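PDB 2VTW: fiber protein 2 from Fowl adenovirus 1, which probably forms the trimeric spikes at the capsid vertices that attach the virion to a host receptor, the chain here being its C-terminal head domain. Local coordinates for residues A5-G10 against L35-T40; M43-L48 against P191-C196; F103-N108 against M151-V156; Y124-G129 against L166-F171. All blocks are in the same frame, centred on the assembly; numbering follows the deposited sequence.

Contact 1: A5-G10 against L35-T40; sequences AAFTSG and LQQINT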
# COMPACT_ATOMS: atom_id res chain seq x y z
N ALA A 5 13.74 11.15 8.35
CA ALA A 5 15.02 10.43 8.37
C ALA A 5 14.93 9.18 7.49
O ALA A 5 13.85 8.66 7.28
CB ALA A 5 15.41 10.04 9.79
N ALA A 6 16.09 8.73 6.99
CA ALA A 6 16.24 7.57 6.09
C ALA A 6 17.31 6.61 6.59
O ALA A 6 18.34 7.05 7.10
CB ALA A 6 16.63 8.06 4.69
N PHE A 7 17.07 5.31 6.43
CA PHE A 7 18.08 4.25 6.63
C PHE A 7 18.15 3.34 5.37
O PHE A 7 17.10 3.00 4.79
CB PHE A 7 17.73 3.43 7.87
CG PHE A 7 18.63 2.25 8.10
CD1 PHE A 7 19.99 2.42 8.37
CD2 PHE A 7 18.11 0.95 8.11
CE1 PHE A 7 20.81 1.33 8.62
CE2 PHE A 7 18.94 -0.16 8.36
CZ PHE A 7 20.29 0.04 8.62
N THR A 8 19.36 2.97 4.96
CA THR A 8 19.61 2.09 3.81
C THR A 8 20.59 1.01 4.23
O THR A 8 21.61 1.29 4.87
CB THR A 8 20.21 2.84 2.63
OG1 THR A 8 19.38 3.96 2.33
CG2 THR A 8 20.34 1.94 1.38
N SER A 9 20.29 -0.23 3.87
CA SER A 9 21.18 -1.34 4.16
C SER A 9 21.06 -2.39 3.06
O SER A 9 20.04 -2.49 2.40
CB SER A 9 20.82 -1.98 5.49
OG SER A 9 21.65 -3.08 5.79
N GLY A 10 22.12 -3.18 2.89
CA GLY A 10 22.12 -4.29 1.92
C GLY A 10 22.84 -3.85 0.68
O GLY A 10 23.49 -2.81 0.70
N LEU A 35 17.29 -2.79 1.58
CA LEU A 35 16.33 -2.25 2.56
C LEU A 35 16.47 -0.74 2.59
O LEU A 35 17.57 -0.22 2.81
CB LEU A 35 16.65 -2.81 3.94
CG LEU A 35 15.92 -2.24 5.16
CD1 LEU A 35 14.39 -2.48 4.98
CD2 LEU A 35 16.44 -2.88 6.47
N GLN A 36 15.39 -0.01 2.31
CA GLN A 36 15.40 1.44 2.33
C GLN A 36 14.18 1.85 3.13
O GLN A 36 13.05 1.53 2.73
CB GLN A 36 15.32 2.00 0.91
CG GLN A 36 16.61 1.75 0.08
CD GLN A 36 16.44 2.07 -1.38
OE1 GLN A 36 15.88 1.27 -2.12
NE2 GLN A 36 16.92 3.25 -1.81
N GLN A 37 14.40 2.49 4.28
CA GLN A 37 13.32 2.96 5.18
C GLN A 37 13.34 4.47 5.34
O GLN A 37 14.41 5.10 5.28
CB GLN A 37 13.45 2.33 6.54
CG GLN A 37 13.38 0.82 6.52
CD GLN A 37 13.62 0.20 7.86
OE1 GLN A 37 14.73 0.25 8.38
NE2 GLN A 37 12.58 -0.41 8.43
N ILE A 38 12.17 5.07 5.51
CA ILE A 38 12.05 6.47 5.89
C ILE A 38 11.11 6.58 7.11
O ILE A 38 10.18 5.77 7.26
CB ILE A 38 11.61 7.42 4.71
CG1 ILE A 38 10.21 7.08 4.22
CG2 ILE A 38 12.67 7.40 3.50
CD1 ILE A 38 9.46 8.22 3.49
N ASN A 39 11.43 7.51 8.01
CA ASN A 39 10.55 7.85 9.13
C ASN A 39 10.12 9.27 8.83
O ASN A 39 10.97 10.15 8.74
CB ASN A 39 11.26 7.79 10.49
CG ASN A 39 10.33 8.11 11.70
OD1 ASN A 39 9.39 8.86 11.60
ND2 ASN A 39 10.66 7.56 12.84
N THR A 40 8.81 9.45 8.62
CA THR A 40 8.22 10.76 8.43
C THR A 40 7.33 11.00 9.62
O THR A 40 6.23 10.46 9.71
CB THR A 40 7.34 10.83 7.11
OG1 THR A 40 8.12 10.44 5.99
CG2 THR A 40 6.83 12.23 6.85
O HOH W 1 18.70 5.05 -0.12
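Ala5, Phe7 and Ser9 each trade two backbone hydrogen bonds with Asn39, Gln37 and Leu35 respectively, six in all, zipping together the arms of the antiparallel β hairpin formed by strands 4-23 and 28-40. The straightest runs from Gln37 N to Phe7 O (2.8 Å, 172° at the hydrogen). Between them, Ala6 with Ile38 and Thr8 with Gln36 are non-hydrogen-bonded pairs, where CA-H groups meet carbonyls, as Thr8 CA does Leu35 O at 3.2 Å. On the buried face the Gln37 chain runs alongside Phe7 with its amide turned 56° from the ring; OE1 sits at the ring edge, 3.5 Å from Phe7 CD2. The amide rotation is set from the other end by NE2, which is hydrogen-bonded to Thr46 OG1 of strand 43-53. Leu35 CD2 meets Phe7 CE2 obliquely at 4.1 Å. The opposite face turns toward the trimer interface: Ala6 CB lies 4.2 Å from Ile38 CG2, and Met41 and Thr40 of the second subunit pack on these two residues. Farther along this face Thr8 and Gln36 lie side by side, joined by a water that accepts from Gln36 NE2 at 3.0 Å and lies 2.8 Å from Thr8 OG1.

Contact 2: M43-L48 against P191-C196; sequences MLTTSL and PVVHTC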
# COMPACT_ATOMS: atom_id res chain seq x y z
N MET A 43 5.81 7.91 11.27
CA MET A 43 5.29 6.86 10.38
C MET A 43 6.43 6.25 9.61
O MET A 43 7.17 6.95 8.91
CB MET A 43 4.25 7.43 9.39
CG MET A 43 3.42 6.35 8.63
SD MET A 43 2.23 5.53 9.74
CE MET A 43 1.11 6.88 10.09
N LEU A 44 6.56 4.93 9.71
CA LEU A 44 7.64 4.18 9.11
C LEU A 44 7.23 3.54 7.79
O LEU A 44 6.31 2.73 7.75
CB LEU A 44 8.08 3.07 10.08
CG LEU A 44 9.35 2.30 9.74
CD1 LEU A 44 10.63 3.24 9.79
CD2 LEU A 44 9.47 1.12 10.69
N THR A 45 7.94 3.89 6.72
CA THR A 45 7.78 3.26 5.40
C THR A 45 9.07 2.49 5.10
O THR A 45 10.14 3.07 5.15
CB THR A 45 7.55 4.29 4.28
OG1 THR A 45 6.34 5.00 4.51
CG2 THR A 45 7.48 3.60 2.92
N THR A 46 8.91 1.20 4.83
CA THR A 46 9.97 0.27 4.58
C THR A 46 9.86 -0.30 3.16
O THR A 46 8.85 -0.93 2.82
CB THR A 46 9.88 -0.90 5.60
OG1 THR A 46 10.15 -0.40 6.92
CG2 THR A 46 10.86 -2.06 5.26
N SER A 47 10.88 -0.09 2.34
CA SER A 47 10.99 -0.72 1.01
C SER A 47 12.06 -1.79 1.05
O SER A 47 13.21 -1.52 1.43
CB SER A 47 11.31 0.31 -0.07
OG SER A 47 11.59 -0.32 -1.31
N LEU A 48 11.68 -3.01 0.67
CA LEU A 48 12.53 -4.18 0.75
C LEU A 48 12.59 -5.01 -0.57
O LEU A 48 11.56 -5.49 -1.03
CB LEU A 48 12.03 -5.10 1.88
CG LEU A 48 12.81 -6.39 2.11
CD1 LEU A 48 14.21 -6.02 2.65
CD2 LEU A 48 12.08 -7.35 3.05
N PRO A 191 9.86 -4.01 -5.40
CA PRO A 191 9.99 -3.58 -3.99
C PRO A 191 8.76 -3.95 -3.17
O PRO A 191 7.63 -3.75 -3.62
CB PRO A 191 10.15 -2.06 -4.09
CG PRO A 191 9.54 -1.68 -5.40
CD PRO A 191 9.63 -2.88 -6.30
N VAL A 192 8.99 -4.56 -2.01
CA VAL A 192 7.91 -4.88 -1.08
C VAL A 192 7.83 -3.71 -0.12
O VAL A 192 8.80 -3.46 0.60
CB VAL A 192 8.21 -6.16 -0.33
CG1 VAL A 192 7.11 -6.44 0.70
CG2 VAL A 192 8.39 -7.33 -1.32
N VAL A 193 6.71 -2.97 -0.13
CA VAL A 193 6.63 -1.73 0.64
C VAL A 193 5.64 -1.94 1.77
O VAL A 193 4.51 -2.43 1.56
CB VAL A 193 6.32 -0.47 -0.20
CG1 VAL A 193 6.26 0.75 0.66
CG2 VAL A 193 7.35 -0.26 -1.32
N HIS A 194 6.10 -1.64 2.99
CA HIS A 194 5.31 -1.77 4.20
C HIS A 194 5.24 -0.43 4.88
O HIS A 194 6.24 0.27 4.93
CB HIS A 194 5.98 -2.75 5.16
CG HIS A 194 5.22 -2.95 6.43
ND1 HIS A 194 5.72 -2.56 7.65
CD2 HIS A 194 3.99 -3.46 6.66
CE1 HIS A 194 4.84 -2.87 8.59
NE2 HIS A 194 3.78 -3.41 8.01
N THR A 195 4.06 -0.06 5.39
CA THR A 195 3.92 1.13 6.21
C THR A 195 3.34 0.76 7.59
O THR A 195 2.45 -0.08 7.73
CB THR A 195 3.05 2.23 5.52
OG1 THR A 195 3.65 2.60 4.28
CG2 THR A 195 2.94 3.49 6.37
N CYS A 196 3.91 1.38 8.62
CA CYS A 196 3.42 1.19 9.98
C CYS A 196 3.84 2.39 10.83
O CYS A 196 4.72 3.15 10.42
CB CYS A 196 3.88 -0.14 10.59
SG CYS A 196 5.66 -0.28 10.96
O HOH W 2 7.59 -0.31 7.89
O HOH W 3 3.88 5.05 3.15
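Leu44, Thr46 and Leu48 pair with Cys196, His194 and Val192 respectively, and six backbone hydrogen bonds join the antiparallel neighbours 43-53 and 185-197. The tightly packed side carries these six side chains and turns into the protein, where Ile167 and Phe169 of strand 163-173 cover Thr46 and Ile167 also meets Leu44 and His194. Here Cys196 SG, whose chi1 of 69° places it between its backbone N and carbonyl carbon, approaches Leu44 CD2 to 4.1 Å. Polar atoms in this packed layer share one water: besides the bond of Thr46 OG1 to Gln37 NE2, the water lies 2.7 Å from Thr46 OG1 and 2.9 Å from His194 ND1, and donates a weak bond to Leu44 O.

The other side is looser, with Thr45, Val193 and Thr195 partly exposed. The hydroxyls Thr45 OG1 and Thr195 OG1 stand 3.6 Å apart and are bridged by a second water, while Thr45 CG2 turns to Val193 CG1 at 3.8 Å. At the strand end Met43 bends at chi2 and chi3, crossing Thr195 at about a right angle and laying SD 3.5 Å from Cys196 O. Val193 packs on Thr195 of the second subunit, and Thr195 on Val193 of the third. One sheet face buried in the domain and the other turned to the neighbouring subunits is the arrangement of the trimeric antiparallel β-sandwich of adenovirus fibre heads.

Contact 3: F103-N108 against M151-V156; sequences FEPARN and MQVTPV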
# COMPACT_ATOMS: atom_id res chain seq x y z
N PHE A 103 14.00 4.10 13.54
CA PHE A 103 13.43 3.10 12.64
C PHE A 103 12.80 1.91 13.36
O PHE A 103 12.41 0.93 12.73
CB PHE A 103 14.48 2.70 11.60
CG PHE A 103 15.01 3.87 10.91
CD1 PHE A 103 14.30 4.49 9.88
CD2 PHE A 103 16.16 4.50 11.38
CE1 PHE A 103 14.76 5.64 9.29
CE2 PHE A 103 16.63 5.66 10.79
CZ PHE A 103 15.92 6.24 9.75
N GLU A 104 12.68 2.04 14.68
CA GLU A 104 11.98 1.06 15.47
C GLU A 104 10.48 1.24 15.24
O GLU A 104 9.96 2.34 15.39
CB GLU A 104 12.26 1.27 16.95
CG GLU A 104 11.67 0.20 17.86
CD GLU A 104 11.77 0.55 19.36
OE1 GLU A 104 12.52 1.50 19.71
OE2 GLU A 104 11.11 -0.17 20.15
N PRO A 105 9.80 0.15 14.89
CA PRO A 105 8.34 0.23 14.76
C PRO A 105 7.66 0.29 16.12
O PRO A 105 8.17 -0.29 17.10
CB PRO A 105 8.01 -1.07 14.05
CG PRO A 105 9.09 -2.03 14.53
CD PRO A 105 10.31 -1.20 14.59
N ALA A 106 6.53 0.98 16.20
CA ALA A 106 5.75 1.02 17.43
C ALA A 106 5.29 -0.35 17.84
O ALA A 106 5.16 -1.26 17.02
CB ALA A 106 4.53 2.01 17.29
N ARG A 107 5.06 -0.53 19.13
CA ARG A 107 4.49 -1.76 19.66
C ARG A 107 3.21 -1.99 18.88
O ARG A 107 2.47 -1.05 18.65
CB ARG A 107 4.14 -1.57 21.15
CG ARG A 107 3.76 -2.83 21.96
CD ARG A 107 2.96 -2.47 23.29
NE ARG A 107 1.53 -2.84 23.19
CZ ARG A 107 0.48 -2.06 23.46
NH1 ARG A 107 0.62 -0.82 23.90
NH2 ARG A 107 -0.74 -2.53 23.31
N ASN A 108 2.98 -3.23 18.51
CA ASN A 108 1.79 -3.65 17.78
C ASN A 108 0.65 -3.98 18.77
O ASN A 108 0.67 -5.02 19.43
CB ASN A 108 2.13 -4.85 16.90
CG ASN A 108 1.00 -5.23 15.97
OD1 ASN A 108 -0.07 -4.62 16.00
ND2 ASN A 108 1.24 -6.23 15.13
N MET A 151 2.97 -9.03 6.36
CA MET A 151 3.84 -8.12 7.09
C MET A 151 3.25 -7.83 8.49
O MET A 151 2.09 -7.41 8.62
CB MET A 151 4.06 -6.86 6.29
CG MET A 151 4.56 -7.12 4.85
SD MET A 151 4.25 -5.71 3.80
CE MET A 151 4.22 -6.49 2.20
N GLN A 152 4.06 -8.10 9.53
CA GLN A 152 3.59 -8.10 10.90
C GLN A 152 4.68 -7.57 11.84
O GLN A 152 5.74 -8.20 12.02
CB GLN A 152 3.18 -9.51 11.31
CG GLN A 152 2.59 -9.64 12.74
CD GLN A 152 2.63 -11.08 13.21
OE1 GLN A 152 1.84 -11.91 12.76
NE2 GLN A 152 3.58 -11.39 14.09
N VAL A 153 4.43 -6.40 12.43
CA VAL A 153 5.29 -5.93 13.53
C VAL A 153 5.07 -6.89 14.72
O VAL A 153 3.94 -7.17 15.12
CB VAL A 153 4.97 -4.51 13.91
CG1 VAL A 153 5.68 -4.13 15.22
CG2 VAL A 153 5.37 -3.58 12.78
N THR A 154 6.16 -7.40 15.26
CA THR A 154 6.12 -8.53 16.19
C THR A 154 7.10 -8.31 17.34
O THR A 154 8.22 -7.85 17.11
CB THR A 154 6.58 -9.84 15.46
OG1 THR A 154 5.84 -10.02 14.23
CG2 THR A 154 6.39 -11.01 16.35
N PRO A 155 6.69 -8.61 18.57
CA PRO A 155 7.65 -8.59 19.70
C PRO A 155 8.57 -9.81 19.69
O PRO A 155 8.08 -10.92 19.66
CB PRO A 155 6.76 -8.62 20.95
CG PRO A 155 5.44 -9.06 20.50
CD PRO A 155 5.34 -8.97 19.00
N VAL A 156 9.88 -9.60 19.70
CA VAL A 156 10.84 -10.72 19.65
C VAL A 156 11.56 -10.88 21.01
O VAL A 156 12.21 -9.96 21.47
CB VAL A 156 11.87 -10.52 18.52
CG1 VAL A 156 12.76 -11.74 18.38
CG2 VAL A 156 11.16 -10.21 17.19
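Asn108 and Val153 bring their CA atoms to 6.0 Å where the irregular loop 103-108 passes strand 147-157, and a side chain rather than backbone pairing makes the polar link. A chi1 of -172° carries the Asn108 amide away from its own backbone N toward the strand, directing ND2 at Val153 O, 2.9 Å away and nearly straight at 167°. The donor lies in the carbonyl plane on a lone pair, and the acceptor falls close to the amide plane, so the bond uses the N-H and the lone pair in their own planes. At the other end of the amide, OD1 takes a weak bond from Ile110 N. The Val153 side chain fills the bend of the loop. Its CG2 meets Pro105 CB at 3.9 Å, while CG1 lies 3.4 Å from Ala106 O and 4.0 Å from Asn108 CB. Strand 147-157 is flanked by strands 129-140 and 163-173; across from it, Cys196 of strand 185-197 touches both Pro105 and Val153. The loop itself bonds through the Ala106 backbone to Pro197, and at its far end Asn108 packs on Tyr49 of the third subunit.

Contact 4: Y124-G129 against L166-F171; sequences YASRFG and LIAFTF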
# COMPACT_ATOMS: atom_id res chain seq x y z
N TYR A 124 9.73 -18.12 12.18
CA TYR A 124 8.50 -17.52 12.65
C TYR A 124 7.61 -17.17 11.43
O TYR A 124 8.07 -16.49 10.51
CB TYR A 124 8.83 -16.26 13.44
CG TYR A 124 7.60 -15.56 14.00
CD1 TYR A 124 7.00 -16.00 15.18
CD2 TYR A 124 7.04 -14.46 13.36
CE1 TYR A 124 5.89 -15.38 15.69
CE2 TYR A 124 5.91 -13.83 13.88
CZ TYR A 124 5.35 -14.31 15.04
OH TYR A 124 4.25 -13.71 15.58
N ALA A 125 6.35 -17.63 11.45
CA ALA A 125 5.33 -17.31 10.43
C ALA A 125 4.62 -15.99 10.75
O ALA A 125 3.80 -15.94 11.66
CB ALA A 125 4.30 -18.43 10.34
N SER A 126 4.97 -14.94 10.01
CA SER A 126 4.20 -13.69 9.98
C SER A 126 2.76 -13.99 9.56
O SER A 126 2.54 -14.56 8.50
CB SER A 126 4.86 -12.73 9.01
OG SER A 126 4.33 -11.43 9.08
N ARG A 127 1.79 -13.64 10.39
CA ARG A 127 0.38 -14.00 10.11
C ARG A 127 -0.69 -12.88 10.22
O ARG A 127 -1.78 -13.02 9.65
CB ARG A 127 -0.02 -15.15 11.01
CG ARG A 127 0.59 -16.48 10.56
CD ARG A 127 0.08 -17.68 11.34
NE ARG A 127 -1.38 -17.67 11.40
CZ ARG A 127 -2.20 -18.11 10.44
NH1 ARG A 127 -1.74 -18.64 9.30
NH2 ARG A 127 -3.51 -18.02 10.65
N PHE A 128 -0.41 -11.80 10.95
CA PHE A 128 -1.45 -10.85 11.34
C PHE A 128 -1.05 -9.45 10.90
O PHE A 128 -0.14 -8.84 11.47
CB PHE A 128 -1.72 -10.91 12.86
CG PHE A 128 -2.02 -12.29 13.36
CD1 PHE A 128 -3.24 -12.88 13.12
CD2 PHE A 128 -1.03 -13.04 14.00
CE1 PHE A 128 -3.50 -14.20 13.55
CE2 PHE A 128 -1.27 -14.33 14.42
CZ PHE A 128 -2.51 -14.92 14.21
N GLY A 129 -1.75 -8.95 9.90
CA GLY A 129 -1.39 -7.73 9.23
C GLY A 129 -1.78 -7.85 7.76
O GLY A 129 -2.54 -8.75 7.37
N LEU A 166 10.23 -5.83 16.08
CA LEU A 166 10.76 -5.92 14.73
C LEU A 166 9.60 -6.16 13.73
O LEU A 166 8.49 -6.48 14.16
CB LEU A 166 11.74 -7.10 14.62
CG LEU A 166 13.19 -6.89 15.13
CD1 LEU A 166 13.24 -6.62 16.64
CD2 LEU A 166 14.04 -8.11 14.73
N ILE A 167 9.89 -6.03 12.43
CA ILE A 167 8.94 -6.38 11.36
C ILE A 167 9.27 -7.74 10.73
O ILE A 167 10.32 -7.90 10.15
CB ILE A 167 8.89 -5.28 10.22
CG1 ILE A 167 8.90 -3.87 10.81
CG2 ILE A 167 7.64 -5.55 9.30
CD1 ILE A 167 9.25 -2.76 9.84
N ALA A 168 8.36 -8.70 10.83
CA ALA A 168 8.47 -9.98 10.14
C ALA A 168 7.78 -9.89 8.76
O ALA A 168 6.62 -9.44 8.67
CB ALA A 168 7.85 -11.10 10.96
N PHE A 169 8.51 -10.27 7.72
CA PHE A 169 8.00 -10.39 6.35
C PHE A 169 8.02 -11.85 6.00
O PHE A 169 9.10 -12.43 5.91
CB PHE A 169 8.89 -9.67 5.35
CG PHE A 169 8.87 -8.18 5.42
CD1 PHE A 169 8.24 -7.43 4.45
CD2 PHE A 169 9.53 -7.51 6.44
CE1 PHE A 169 8.23 -6.06 4.49
CE2 PHE A 169 9.52 -6.11 6.50
CZ PHE A 169 8.88 -5.38 5.54
N THR A 170 6.86 -12.48 5.82
CA THR A 170 6.83 -13.88 5.39
C THR A 170 6.37 -13.95 3.93
O THR A 170 5.26 -13.53 3.58
CB THR A 170 6.02 -14.80 6.31
OG1 THR A 170 6.56 -14.77 7.64
CG2 THR A 170 6.06 -16.24 5.80
N PHE A 171 7.27 -14.47 3.10
CA PHE A 171 7.07 -14.61 1.66
C PHE A 171 6.42 -15.95 1.40
O PHE A 171 6.98 -16.98 1.75
CB PHE A 171 8.41 -14.51 0.94
CG PHE A 171 9.05 -13.15 1.09
CD1 PHE A 171 9.03 -12.25 0.04
CD2 PHE A 171 9.67 -12.78 2.27
CE1 PHE A 171 9.60 -10.99 0.17
CE2 PHE A 171 10.25 -11.51 2.41
CZ PHE A 171 10.23 -10.62 1.37
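Ser126 and Thr170 point their CB atoms at each other, and the threonine hydroxyl slots in beside the serine backbone. Ser126 N donates to Thr170 OG1 at 2.9 Å with a bent angle of 146°, and Ser126 CB lies only 3.0 Å from the same oxygen. Thr170 OG1 is also hydrogen-bonded to Thr73 OG1, so two residues grip this buried hydroxyl. Ser126 OG reaches toward Ala168 O, 3.1 Å away, and a weak hydrogen bond from this hydroxyl to Arg150 O is also possible. Ala168 and Thr170 project from one face of strand 163-173, while Ile167, Phe169 and Phe171 project from the other into the interior of the β-sandwich; the loop 124-129 thus lies over the outer side of this strand. Ala168 CB touches two side chains of the loop, 3.9 Å from Ser126 CB and 4.2 Å from Tyr124 CD2. It meets the tyrosine at the ring edge, near the ring plane, so the aromatic face is not what covers the methyl. The Tyr124 ring is set further by Phe115 and Trp75, whose rings meet it at intermediate tilts, and by its OH, which accepts from Gln152 NE2. Past Ser126 the chain turns away: Gln152 OE1 accepts from Arg127 N and Phe128 N, Arg127 O receives a hydrogen bond from Arg135 NH1 of the third subunit, and Gly129 pairs antiparallel with a strand of that subunit.

In the fold
All four contacts are largely buried, but they differ in chemistry. Contacts 1 and 2 are strand pairings held by repeated backbone bonds, and they join in one sheet because strands 28-40 and 43-53 are neighbours, with Gln36 O bonded to Ser47 N; each turns one face to neighbouring subunits, with some partly exposed residues and a bridging water there. Contacts 3 and 4 instead set loops against the adjacent strands 147-157 and 163-173 through one or two bonds that involve side chains, and bury less than half as much surface. Contacts 2 and 3 meet at Met151, which packs on Val192 and His194, and contacts 1 and 3 at Phe103, whose ring reaches Ala6. Contact 4 lies closest to the chain's centre.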